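Local atomic coordinates of cell wall binding protein cwp8 (Peptoclostridium difficile, PDB entry 5J6Q), a protein that probably attaches to the bacterial cell wall through three tandem CWB2 modules while carrying further domains on the cell surface. Residues Q97-A102 with N126-K131; L204-V209 with I575-A580; E229-D234 with L267-H272; A430-A435 with I547-E552. One frame throughout, in Å; residues are numbered along the deposited sequence.

How the contacts relate
The four contacts are spread along a long, multidomain chain. Contact 1 comes first, in a small helix-and-sheet domain at one end. Its centre lies about 91 Å from that of contact 4. Contacts 3 and 4 both fall, one after the other, inside the long loop that contact 2 closes. Contact 3 is internal to Cwp8 domain 3. Contact 2 joins that domain to the last CWB2 module, and contact 4 joins the second CWB2 module to the last. Contacts 2 and 4 share one parallel sheet, just after strand 572-575 and on outermost strand 547-549. They touch through a probable hydrogen bond, Ala580 N to Thr551 O (3.0 Å). The last module therefore takes part in both interdomain contacts.

Contact 1: residues Q97-A102 with N126-K131; sequences QEIVDA and NTVEVK
Ile99 on helix 96-111 packs against Val128 on strand 127-132, and Val100 adds a second touch to the same valine. The CA atoms of Ile99 and Val128 are 7.0 Å apart, so helix and strand come close here. Ile99 can be followed outward from its backbone. Its CB lies 4.0 Å from Val128 CG2. Its CG2 branch stands anti to the backbone N and lies 3.7 Å from Val128 CB. The same methyl is near Val128 CG1. The other branch leaves beside the backbone N (chi1 -64°) and runs on extended. Its tip, Ile99 CD1, comes to 3.8 Å from Val128 CG2. The two side chains lie alongside, running antiparallel, and Val128 CB is close to both Ile99 methyls.

Strand 127-132 is the middle strand of a three-stranded antiparallel sheet, and helix 96-111 covers one face of it. This lies in Cwp8 domain 2. Ile99 and Val128 are buried between helix and sheet. The helix also reaches the two outer strands: Ile99 touches Leu142 and Val100 touches Ile122.

Val100 meets Val128 at about a right angle. Its CG1 lies 3.7 Å from Val128 CG1, which therefore has a methyl from each of two successive helix residues.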
loop_
_atom_site.group_PDB
_atom_site.type_symbol
_atom_site.label_atom_id
_atom_site.label_comp_id
_atom_site.label_asym_id
_atom_site.label_seq_id
_atom_site.Cartn_x
_atom_site.Cartn_y
_atom_site.Cartn_z
ATOM N N GLN A 97 54.304 31.256 7.124
ATOM C CA GLN A 97 53.463 32.379 6.757
ATOM C C GLN A 97 52.182 32.523 7.695
ATOM O O GLN A 97 51.644 33.608 7.775
ATOM C CB GLN A 97 53.047 32.222 5.293
ATOM C CG GLN A 97 52.206 33.366 4.771
ATOM C CD GLN A 97 52.922 34.695 4.763
ATOM O OE1 GLN A 97 54.150 34.816 4.983
ATOM N NE2 GLN A 97 52.156 35.742 4.530
ATOM N N GLU A 98 51.714 31.461 8.354
ATOM C CA GLU A 98 50.596 31.609 9.274
ATOM C C GLU A 98 51.078 32.520 10.400
ATOM O O GLU A 98 50.393 33.448 10.783
ATOM C CB GLU A 98 50.177 30.250 9.837
ATOM C CG GLU A 98 49.333 29.465 8.852
ATOM C CD GLU A 98 48.618 28.301 9.497
ATOM O OE1 GLU A 98 48.195 27.384 8.765
ATOM O OE2 GLU A 98 48.486 28.300 10.735
ATOM N N ILE A 99 52.287 32.254 10.913
ATOM C CA ILE A 99 52.862 33.066 11.967
ATOM C C ILE A 99 52.870 34.564 11.624
ATOM O O ILE A 99 52.468 35.369 12.456
ATOM C CB ILE A 99 54.297 32.585 12.201
ATOM C CG1 ILE A 99 54.285 31.146 12.716
ATOM C CG2 ILE A 99 55.021 33.530 13.183
ATOM C CD1 ILE A 99 55.691 30.577 12.923
ATOM N N VAL A 100 53.303 34.941 10.408
ATOM C CA VAL A 100 53.429 36.367 10.108
ATOM C C VAL A 100 52.078 36.956 9.891
ATOM O O VAL A 100 51.899 38.154 10.059
ATOM C CB VAL A 100 54.341 36.621 8.884
ATOM C CG1 VAL A 100 55.684 35.925 9.069
ATOM C CG2 VAL A 100 53.669 36.146 7.609
ATOM N N ASP A 101 51.127 36.113 9.517
ATOM C CA ASP A 101 49.746 36.533 9.278
ATOM C C ASP A 101 49.154 37.012 10.608
ATOM O O ASP A 101 48.531 38.063 10.660
ATOM C CB ASP A 101 48.898 35.362 8.725
ATOM C CG ASP A 101 49.125 35.023 7.252
ATOM O OD1 ASP A 101 49.513 35.927 6.478
ATOM O OD2 ASP A 101 48.908 33.861 6.877
ATOM N N ALA A 102 49.373 36.240 11.684
ATOM C CA ALA A 102 48.884 36.568 13.022
ATOM C C ALA A 102 49.468 37.892 13.502
ATOM O O ALA A 102 48.744 38.736 14.025
ATOM C CB ALA A 102 49.266 35.461 13.992
ATOM N N ASN A 126 60.506 26.745 8.333
ATOM C CA ASN A 126 59.609 26.465 9.441
ATOM C C ASN A 126 59.935 27.228 10.716
ATOM O O ASN A 126 59.619 26.736 11.810
ATOM C CB ASN A 126 59.559 24.963 9.703
ATOM C CG ASN A 126 60.885 24.326 9.990
ATOM O OD1 ASN A 126 61.911 24.993 10.088
ATOM N ND2 ASN A 126 60.939 23.015 10.156
ATOM N N THR A 127 60.557 28.429 10.575
ATOM C CA THR A 127 60.884 29.309 11.705
ATOM C C THR A 127 60.688 30.747 11.293
ATOM O O THR A 127 61.034 31.116 10.175
ATOM C CB THR A 127 62.335 29.160 12.190
ATOM O OG1 THR A 127 63.232 29.401 11.090
ATOM C CG2 THR A 127 62.605 27.779 12.762
ATOM N N VAL A 128 60.136 31.554 12.189
ATOM C CA VAL A 128 59.889 32.982 12.016
ATOM C C VAL A 128 60.330 33.683 13.316
ATOM O O VAL A 128 60.010 33.222 14.420
ATOM C CB VAL A 128 58.394 33.277 11.740
ATOM C CG1 VAL A 128 58.176 34.778 11.533
ATOM C CG2 VAL A 128 57.912 32.497 10.529
ATOM N N GLU A 129 61.055 34.768 13.180
ATOM C CA GLU A 129 61.560 35.537 14.297
ATOM C C GLU A 129 60.605 36.668 14.584
ATOM O O GLU A 129 60.167 37.338 13.647
ATOM C CB GLU A 129 62.949 36.093 13.957
ATOM C CG GLU A 129 63.554 36.941 15.061
ATOM C CD GLU A 129 64.697 37.794 14.549
ATOM O OE1 GLU A 129 64.440 38.700 13.734
ATOM O OE2 GLU A 129 65.847 37.544 14.952
ATOM N N VAL A 130 60.271 36.882 15.860
ATOM C CA VAL A 130 59.352 37.964 16.218
ATOM C C VAL A 130 59.995 38.851 17.279
ATOM O O VAL A 130 60.514 38.352 18.271
ATOM C CB VAL A 130 57.997 37.399 16.714
ATOM C CG1 VAL A 130 57.010 38.536 16.965
ATOM C CG2 VAL A 130 57.420 36.423 15.694
ATOM N N LYS A 131 59.952 40.167 17.065
ATOM C CA LYS A 131 60.538 41.158 17.958
ATOM C C LYS A 131 59.798 42.475 17.772
ATOM O O LYS A 131 58.809 42.505 17.041
ATOM C CB LYS A 131 62.029 41.343 17.625
ATOM C CG LYS A 131 62.257 41.940 16.238
ATOM C CD LYS A 131 63.710 41.798 15.806
ATOM C CE LYS A 131 63.887 42.107 14.338
ATOM N NZ LYS A 131 63.486 43.500 14.024
#

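Contact 2: residues L204-V209 with I575-A580; sequences LGREIV and IGEGIA
The guanidinium of Arg206 and the carboxylate of Glu577 reach out toward each other from the two segments, with their planes turned 30° apart. Glu577 OE1 stands obliquely to the guanidinium plane. Arg206 NH2 and Glu577 OE1 are 3.9 Å apart. This is a long salt bridge. It is an attraction between charges rather than a close-fitted pair of groups, and it is the single touch between the two segments.

Both groups have a stronger polar partner nearby. Arg206 NH1 is hydrogen-bonded to the carbonyl O of Leu201, just before its own helix. Glu577 OE1 is hydrogen-bonded to Ser290 OG, so the oxygen that faces the arginine is also held by Ser290, just after strand 286-289. These shorter bonds probably do more than the long ion pair to place the two charged groups.

The backbones stay well apart, with the CA atoms of Arg206 and Glu577 13.5 Å from each other. The side chains span that distance. Arg206 starts toward the other segment and bends at its third torsion (chi3 -48°). Glu577 bends at its second (chi2 -65°), which carries its carboxylate toward the arginine. Both side chains also touch Val288 on strand 286-289, the parallel neighbour of strand 572-575 in its sheet. Glu577 sits between Gly576 and Gly578, whose positive phi values are of the kind glycine takes readily.

Arg206 belongs to helix 203-213 of Cwp8 domain 3. Glu577 lies in the loop between strand 572-575 and helix 581-590 of the last CWB2 module. The arrangement is a solvent-side ion pair across a domain boundary, at the end of a parallel strand in an alpha/beta module.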
loop_
_atom_site.group_PDB
_atom_site.type_symbol
_atom_site.label_atom_id
_atom_site.label_comp_id
_atom_site.label_asym_id
_atom_site.label_seq_id
_atom_site.Cartn_x
_atom_site.Cartn_y
_atom_site.Cartn_z
ATOM N N LEU A 204 -2.373 -5.386 2.884
ATOM C CA LEU A 204 -1.991 -4.286 3.820
ATOM C C LEU A 204 -2.345 -2.983 3.114
ATOM O O LEU A 204 -2.905 -2.089 3.727
ATOM C CB LEU A 204 -0.515 -4.292 4.145
ATOM C CG LEU A 204 -0.022 -5.377 5.117
ATOM C CD1 LEU A 204 1.393 -5.041 5.558
ATOM C CD2 LEU A 204 -0.898 -5.422 6.393
ATOM N N GLY A 205 -2.089 -2.963 1.738
ATOM C CA GLY A 205 -2.409 -1.802 0.932
ATOM C C GLY A 205 -3.871 -1.454 1.059
ATOM O O GLY A 205 -4.197 -0.268 1.226
ATOM N N ARG A 206 -4.799 -2.478 0.987
ATOM C CA ARG A 206 -6.256 -2.152 1.061
ATOM C C ARG A 206 -6.801 -1.718 2.447
ATOM O O ARG A 206 -7.896 -1.116 2.536
ATOM C CB ARG A 206 -7.118 -3.343 0.555
ATOM C CG ARG A 206 -7.605 -3.096 -0.888
ATOM C CD ARG A 206 -8.331 -4.315 -1.527
ATOM N NE ARG A 206 -7.581 -5.563 -1.332
ATOM C CZ ARG A 206 -6.467 -5.889 -1.998
ATOM N NH1 ARG A 206 -5.970 -5.089 -2.935
ATOM N NH2 ARG A 206 -5.809 -7.050 -1.692
ATOM N N GLU A 207 -6.072 -2.049 3.499
ATOM C CA GLU A 207 -6.458 -1.560 4.812
ATOM C C GLU A 207 -6.449 -0.019 4.780
ATOM O O GLU A 207 -7.288 0.601 5.389
ATOM C CB GLU A 207 -5.474 -2.064 5.890
ATOM C CG GLU A 207 -5.486 -3.583 5.954
ATOM C CD GLU A 207 -4.737 -4.133 7.173
ATOM O OE1 GLU A 207 -4.286 -3.340 8.009
ATOM O OE2 GLU A 207 -4.607 -5.379 7.277
ATOM N N ILE A 208 -5.536 0.579 4.050
ATOM C CA ILE A 208 -5.519 2.053 4.002
ATOM C C ILE A 208 -6.767 2.543 3.254
ATOM O O ILE A 208 -7.452 3.460 3.708
ATOM C CB ILE A 208 -4.213 2.460 3.326
ATOM C CG1 ILE A 208 -3.073 2.111 4.269
ATOM C CG2 ILE A 208 -4.193 3.943 2.953
ATOM C CD1 ILE A 208 -1.801 2.087 3.526
ATOM N N VAL A 209 -7.075 1.904 2.115
ATOM C CA VAL A 209 -8.264 2.232 1.330
ATOM C C VAL A 209 -9.471 2.115 2.228
ATOM O O VAL A 209 -10.345 2.984 2.186
ATOM C CB VAL A 209 -8.382 1.274 0.094
ATOM C CG1 VAL A 209 -9.735 1.486 -0.599
ATOM C CG2 VAL A 209 -7.250 1.530 -0.878
ATOM N N ILE A 575 -10.717 -10.776 -9.055
ATOM C CA ILE A 575 -11.469 -11.422 -7.990
ATOM C C ILE A 575 -10.561 -12.525 -7.340
ATOM O O ILE A 575 -10.092 -13.408 -8.110
ATOM C CB ILE A 575 -12.735 -12.206 -8.512
ATOM C CG1 ILE A 575 -13.653 -11.248 -9.414
ATOM C CG2 ILE A 575 -13.617 -12.738 -7.296
ATOM C CD1 ILE A 575 -13.895 -10.014 -8.647
ATOM N N GLY A 576 -10.373 -12.538 -5.982
ATOM C CA GLY A 576 -9.567 -13.656 -5.413
ATOM C C GLY A 576 -8.089 -13.385 -5.442
ATOM O O GLY A 576 -7.632 -12.305 -5.881
ATOM N N GLU A 577 -7.322 -14.357 -4.989
ATOM C CA GLU A 577 -5.862 -14.256 -4.857
ATOM C C GLU A 577 -5.179 -15.376 -5.625
ATOM O O GLU A 577 -5.866 -16.281 -6.089
ATOM C CB GLU A 577 -5.469 -14.395 -3.329
ATOM C CG GLU A 577 -5.832 -13.177 -2.539
ATOM C CD GLU A 577 -5.076 -11.918 -2.926
ATOM O OE1 GLU A 577 -5.641 -10.823 -2.695
ATOM O OE2 GLU A 577 -3.942 -12.013 -3.442
ATOM N N GLY A 578 -3.856 -15.354 -5.808
ATOM C CA GLY A 578 -3.247 -16.467 -6.573
ATOM C C GLY A 578 -3.226 -16.259 -8.089
ATOM O O GLY A 578 -3.032 -17.185 -8.863
ATOM N N ILE A 579 -3.488 -15.028 -8.563
ATOM C CA ILE A 579 -3.411 -14.806 -9.989
ATOM C C ILE A 579 -2.078 -14.192 -10.208
ATOM O O ILE A 579 -1.731 -13.228 -9.540
ATOM C CB ILE A 579 -4.619 -13.923 -10.506
ATOM C CG1 ILE A 579 -6.000 -14.765 -10.533
ATOM C CG2 ILE A 579 -4.243 -13.475 -11.906
ATOM C CD1 ILE A 579 -7.265 -13.891 -10.452
ATOM N N ALA A 580 -1.289 -14.737 -11.148
ATOM C CA ALA A 580 0.083 -14.233 -11.436
ATOM C C ALA A 580 0.026 -12.710 -11.805
ATOM O O ALA A 580 -0.821 -12.338 -12.638
ATOM C CB ALA A 580 0.608 -14.999 -12.638
#

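Contact 3: residues E229-D234 with L267-H272; sequences EQEDSD and LVRDLH
A surface salt bridge within Cwp8 domain 3 links the short helix 228-232 to the long helix 265-280. Glu231 OE1 lies 2.8 Å from Arg269 NH1. The oxygen meets the guanidinium at its edge and in its plane. The carboxylate itself is turned, with its plane 62° from that of the guanidinium. Only OE1 makes the contact, and the tilt differs from the flat pairing of a bidentate bridge.

The two side chains do most of the reaching, since the CA atoms of Glu231 and Arg269 are 11.9 Å apart. Glu231 is fully extended, with CG anti to the backbone N (chi1 -171°). Arg269 bends at its third torsion, which turns its head toward the glutamate. Its NE is hydrogen-bonded to the carbonyl O of Leu226. That bond holds the guanidinium through a second nitrogen and probably limits its rotation. Glu231 is poorly ordered, so the bridge is probably mobile at its acidic end.

Helix 228-232 ends just beyond Glu231. Ser233 N donates to Glu229 O at 3.0 Å. Ser233 OG donates to the same oxygen at 2.7 Å, from the opposite face of the carbonyl plane. Ser233 is also the centre of an inverse gamma turn, where the chain leaves the helix. It too is poorly ordered, so these details are less certain.

Helix 265-280 packs by its other residues on the domain's mixed sheet: Val268 and Leu271 both touch Phe244 of strand 242-249. Helix 228-232 follows strand 217-224, an outermost strand of that sheet. Arg269 lies against the loop between them, touching Ile225 and bonding Leu226 O.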
loop_
_atom_site.group_PDB
_atom_site.type_symbol
_atom_site.label_atom_id
_atom_site.label_comp_id
_atom_site.label_asym_id
_atom_site.label_seq_id
_atom_site.Cartn_x
_atom_site.Cartn_y
_atom_site.Cartn_z
ATOM N N GLU A 229 13.221 11.481 -15.060
ATOM C CA GLU A 229 14.366 12.223 -15.586
ATOM C C GLU A 229 15.487 12.285 -14.550
ATOM O O GLU A 229 16.657 12.213 -14.913
ATOM C CB GLU A 229 13.946 13.644 -15.991
ATOM N N GLN A 230 15.132 12.411 -13.266
ATOM C CA GLN A 230 16.122 12.466 -12.189
ATOM C C GLN A 230 16.804 11.104 -12.052
ATOM O O GLN A 230 17.907 11.000 -11.522
ATOM C CB GLN A 230 15.435 12.854 -10.871
ATOM C CG GLN A 230 14.690 14.179 -10.971
ATOM C CD GLN A 230 14.038 14.540 -9.666
ATOM O OE1 GLN A 230 12.812 14.522 -9.528
ATOM N NE2 GLN A 230 14.847 14.877 -8.668
ATOM N N GLU A 231 16.124 10.065 -12.535
ATOM C CA GLU A 231 16.587 8.682 -12.529
ATOM C C GLU A 231 17.217 8.354 -13.883
ATOM O O GLU A 231 18.089 7.493 -13.974
ATOM C CB GLU A 231 15.396 7.747 -12.262
ATOM C CG GLU A 231 15.795 6.301 -12.025
ATOM C CD GLU A 231 14.612 5.416 -11.649
ATOM O OE1 GLU A 231 13.459 5.907 -11.642
ATOM O OE2 GLU A 231 14.842 4.225 -11.355
ATOM N N ASP A 232 16.761 9.049 -14.936
ATOM C CA ASP A 232 17.250 8.863 -16.304
ATOM C C ASP A 232 18.674 9.355 -16.391
ATOM O O ASP A 232 19.572 8.620 -16.798
ATOM C CB ASP A 232 16.376 9.654 -17.292
ATOM N N SER A 233 18.881 10.612 -16.006
ATOM C CA SER A 233 20.204 11.202 -16.024
ATOM C C SER A 233 20.971 10.740 -14.797
ATOM O O SER A 233 20.898 11.387 -13.754
ATOM C CB SER A 233 20.108 12.727 -16.040
ATOM O OG SER A 233 19.210 13.200 -15.048
ATOM N N ASP A 234 21.679 9.604 -14.909
ATOM C CA ASP A 234 22.489 9.077 -13.811
ATOM C C ASP A 234 23.665 10.031 -13.575
ATOM O O ASP A 234 24.819 9.708 -13.849
ATOM C CB ASP A 234 22.992 7.663 -14.149
ATOM C CG ASP A 234 22.562 6.631 -13.127
ATOM O OD1 ASP A 234 21.419 6.140 -13.226
ATOM O OD2 ASP A 234 23.369 6.316 -12.225
ATOM N N LEU A 267 7.829 1.810 -8.660
ATOM C CA LEU A 267 6.873 1.300 -7.658
ATOM C C LEU A 267 6.296 2.464 -6.839
ATOM O O LEU A 267 5.058 2.611 -6.746
ATOM C CB LEU A 267 7.652 0.343 -6.739
ATOM C CG LEU A 267 6.875 -0.707 -5.898
ATOM C CD1 LEU A 267 5.608 -0.159 -5.364
ATOM C CD2 LEU A 267 6.599 -1.954 -6.718
ATOM N N VAL A 268 7.216 3.329 -6.280
ATOM C CA VAL A 268 6.796 4.429 -5.423
ATOM C C VAL A 268 6.015 5.465 -6.147
ATOM O O VAL A 268 5.013 5.984 -5.589
ATOM C CB VAL A 268 8.013 5.120 -4.704
ATOM C CG1 VAL A 268 7.503 6.168 -3.745
ATOM C CG2 VAL A 268 8.864 4.092 -3.943
ATOM N N ARG A 269 6.469 5.833 -7.351
ATOM C CA ARG A 269 5.730 6.851 -8.097
ATOM C C ARG A 269 4.314 6.258 -8.386
ATOM O O ARG A 269 3.299 6.914 -8.213
ATOM C CB ARG A 269 6.444 7.156 -9.448
ATOM C CG ARG A 269 6.973 8.578 -9.644
ATOM C CD ARG A 269 7.675 8.705 -11.004
ATOM N NE ARG A 269 9.067 8.259 -10.914
ATOM C CZ ARG A 269 9.584 7.273 -11.645
ATOM N NH1 ARG A 269 10.858 6.914 -11.483
ATOM N NH2 ARG A 269 8.835 6.641 -12.546
ATOM N N ASP A 270 4.294 5.001 -8.819
ATOM C CA ASP A 270 3.047 4.305 -9.182
ATOM C C ASP A 270 2.095 4.204 -7.994
ATOM O O ASP A 270 0.903 4.628 -8.066
ATOM C CB ASP A 270 3.437 2.948 -9.774
ATOM C CG ASP A 270 3.923 3.154 -11.190
ATOM O OD1 ASP A 270 3.771 4.281 -11.710
ATOM O OD2 ASP A 270 4.452 2.206 -11.781
ATOM N N LEU A 271 2.661 3.761 -6.849
ATOM C CA LEU A 271 1.885 3.666 -5.623
ATOM C C LEU A 271 1.379 5.007 -5.232
ATOM O O LEU A 271 0.228 5.165 -4.766
ATOM C CB LEU A 271 2.756 3.080 -4.471
ATOM C CG LEU A 271 2.112 3.319 -3.100
ATOM C CD1 LEU A 271 0.792 2.585 -3.039
ATOM C CD2 LEU A 271 2.984 2.793 -1.959
ATOM N N HIS A 272 2.230 6.035 -5.374
ATOM C CA HIS A 272 1.757 7.403 -4.971
ATOM C C HIS A 272 0.622 7.804 -5.912
ATOM O O HIS A 272 -0.373 8.383 -5.484
ATOM C CB HIS A 272 2.913 8.416 -5.027
ATOM C CG HIS A 272 2.460 9.780 -4.625
ATOM N ND1 HIS A 272 2.660 10.283 -3.351
ATOM C CD2 HIS A 272 1.800 10.736 -5.321
ATOM C CE1 HIS A 272 2.144 11.505 -3.310
ATOM N NE2 HIS A 272 1.615 11.804 -4.478
#

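Contact 4: residues A430-A435 with I547-E552; sequences AMSISA and IVLTTE
Two CWB2 modules meet here, where segment 430-435 of the second packs on strand 547-549 of the last. Leu549 provides the main apolar touch. Its CD1 lies 4.1 Å from Met431 CB, and the two side chains cross at about a right angle. Met431 sets out toward the strand but folds at chi2 and chi3, which takes its end away from the strand. The side chain also touches Ala533 and Leu534 of helix 531-542. The same Leu549 methyl lies 3.5 Å from Ser432 OG.

That hydroxyl is buried but has a partner, since it is hydrogen-bonded to Asn502 ND2. Asn502 also bonds Ile547 O and Leu549 N, so one amide ties Ser432 to the strand backbone. A water adds a second polar link. It donates to Ser432 O at 2.7 Å and accepts from Ile547 N at 3.1 Å.

Strand 547-549 is an outermost strand of a four-stranded parallel sheet. Its edge beside Asn502 is thus met by side-chain and water bonds. The arrangement is that of a buried interface between two alpha/beta modules; the parallel sheet flanked by helices fits the toprim-like fold reported for CWB2 domains.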
loop_
_atom_site.group_PDB
_atom_site.type_symbol
_atom_site.label_atom_id
_atom_site.label_comp_id
_atom_site.label_asym_id
_atom_site.label_seq_id
_atom_site.Cartn_x
_atom_site.Cartn_y
_atom_site.Cartn_z
ATOM N N ALA A 430 -18.233 -23.477 -19.064
ATOM C CA ALA A 430 -19.495 -22.847 -18.732
ATOM C C ALA A 430 -19.348 -21.551 -18.010
ATOM O O ALA A 430 -20.000 -20.598 -18.417
ATOM C CB ALA A 430 -20.326 -23.804 -17.909
ATOM N N MET A 431 -18.509 -21.490 -16.937
ATOM C CA MET A 431 -18.237 -20.309 -16.144
ATOM C C MET A 431 -17.957 -19.064 -16.973
ATOM O O MET A 431 -18.172 -17.977 -16.518
ATOM C CB MET A 431 -16.988 -20.572 -15.369
ATOM C CG MET A 431 -16.768 -19.589 -14.379
ATOM S SD MET A 431 -17.989 -19.837 -13.039
ATOM C CE MET A 431 -17.618 -21.536 -12.624
ATOM N N SER A 432 -17.446 -19.247 -18.144
ATOM C CA SER A 432 -17.144 -18.183 -19.063
ATOM C C SER A 432 -18.411 -17.409 -19.584
ATOM O O SER A 432 -18.332 -16.219 -19.981
ATOM C CB SER A 432 -16.360 -18.828 -20.204
ATOM O OG SER A 432 -14.966 -18.887 -19.927
ATOM N N ILE A 433 -19.577 -18.065 -19.542
ATOM C CA ILE A 433 -20.835 -17.461 -20.025
ATOM C C ILE A 433 -21.724 -17.031 -18.869
ATOM O O ILE A 433 -22.755 -16.449 -19.128
ATOM C CB ILE A 433 -21.471 -18.563 -20.964
ATOM C CG1 ILE A 433 -22.436 -17.927 -21.973
ATOM C CG2 ILE A 433 -22.221 -19.613 -20.115
ATOM C CD1 ILE A 433 -21.872 -16.728 -22.772
ATOM N N SER A 434 -21.352 -17.281 -17.562
ATOM C CA SER A 434 -22.193 -16.817 -16.457
ATOM C C SER A 434 -22.470 -15.305 -16.469
ATOM O O SER A 434 -23.620 -14.970 -16.303
ATOM C CB SER A 434 -21.570 -17.211 -15.110
ATOM O OG SER A 434 -21.719 -18.624 -14.970
ATOM N N ALA A 435 -21.472 -14.418 -16.667
ATOM C CA ALA A 435 -21.780 -12.988 -16.601
ATOM C C ALA A 435 -22.802 -12.634 -17.699
ATOM O O ALA A 435 -23.749 -11.979 -17.421
ATOM C CB ALA A 435 -20.510 -12.159 -16.813
ATOM N N ILE A 547 -15.444 -11.849 -17.614
ATOM C CA ILE A 547 -14.554 -12.366 -16.620
ATOM C C ILE A 547 -13.467 -13.103 -17.448
ATOM O O ILE A 547 -13.775 -14.044 -18.146
ATOM C CB ILE A 547 -15.221 -13.318 -15.616
ATOM C CG1 ILE A 547 -16.204 -12.527 -14.746
ATOM C CG2 ILE A 547 -14.038 -14.008 -14.667
ATOM C CD1 ILE A 547 -17.029 -13.383 -13.718
ATOM N N VAL A 548 -12.250 -12.603 -17.445
ATOM C CA VAL A 548 -11.182 -13.321 -18.130
ATOM C C VAL A 548 -10.791 -14.486 -17.125
ATOM O O VAL A 548 -10.522 -14.197 -15.955
ATOM C CB VAL A 548 -10.008 -12.316 -18.307
ATOM C CG1 VAL A 548 -8.679 -13.031 -18.771
ATOM C CG2 VAL A 548 -10.436 -11.228 -19.341
ATOM N N LEU A 549 -10.754 -15.752 -17.562
ATOM C CA LEU A 549 -10.357 -16.795 -16.572
ATOM C C LEU A 549 -8.887 -17.158 -16.796
ATOM O O LEU A 549 -8.463 -17.679 -17.869
ATOM C CB LEU A 549 -11.200 -18.039 -16.762
ATOM C CG LEU A 549 -12.677 -17.829 -16.406
ATOM C CD1 LEU A 549 -13.438 -19.085 -16.832
ATOM C CD2 LEU A 549 -12.893 -17.486 -14.893
ATOM N N THR A 550 -8.074 -16.824 -15.757
ATOM C CA THR A 550 -6.714 -17.246 -15.861
ATOM C C THR A 550 -6.070 -17.366 -14.458
ATOM O O THR A 550 -6.448 -16.610 -13.549
ATOM C CB THR A 550 -5.869 -16.244 -16.680
ATOM O OG1 THR A 550 -4.648 -16.918 -17.079
ATOM C CG2 THR A 550 -5.471 -15.068 -15.876
ATOM N N THR A 551 -5.097 -18.313 -14.305
ATOM C CA THR A 551 -4.341 -18.348 -13.034
ATOM C C THR A 551 -2.935 -17.904 -13.299
ATOM O O THR A 551 -2.389 -17.079 -12.595
ATOM C CB THR A 551 -4.332 -19.767 -12.397
ATOM O OG1 THR A 551 -5.675 -20.155 -12.236
ATOM C CG2 THR A 551 -3.653 -19.751 -10.984
ATOM N N GLU A 552 -2.307 -18.491 -14.316
ATOM C CA GLU A 552 -0.979 -18.096 -14.653
ATOM C C GLU A 552 -1.137 -17.123 -15.870
ATOM O O GLU A 552 -2.160 -16.391 -15.958
ATOM C CB GLU A 552 -0.069 -19.297 -14.997
ATOM C CG GLU A 552 -0.505 -20.584 -14.302
ATOM C CD GLU A 552 0.614 -21.196 -13.470
ATOM O OE1 GLU A 552 1.106 -22.291 -13.834
ATOM O OE2 GLU A 552 0.987 -20.579 -12.458
HETATM O O HOH W 1 -16.737 -14.359 -18.823
#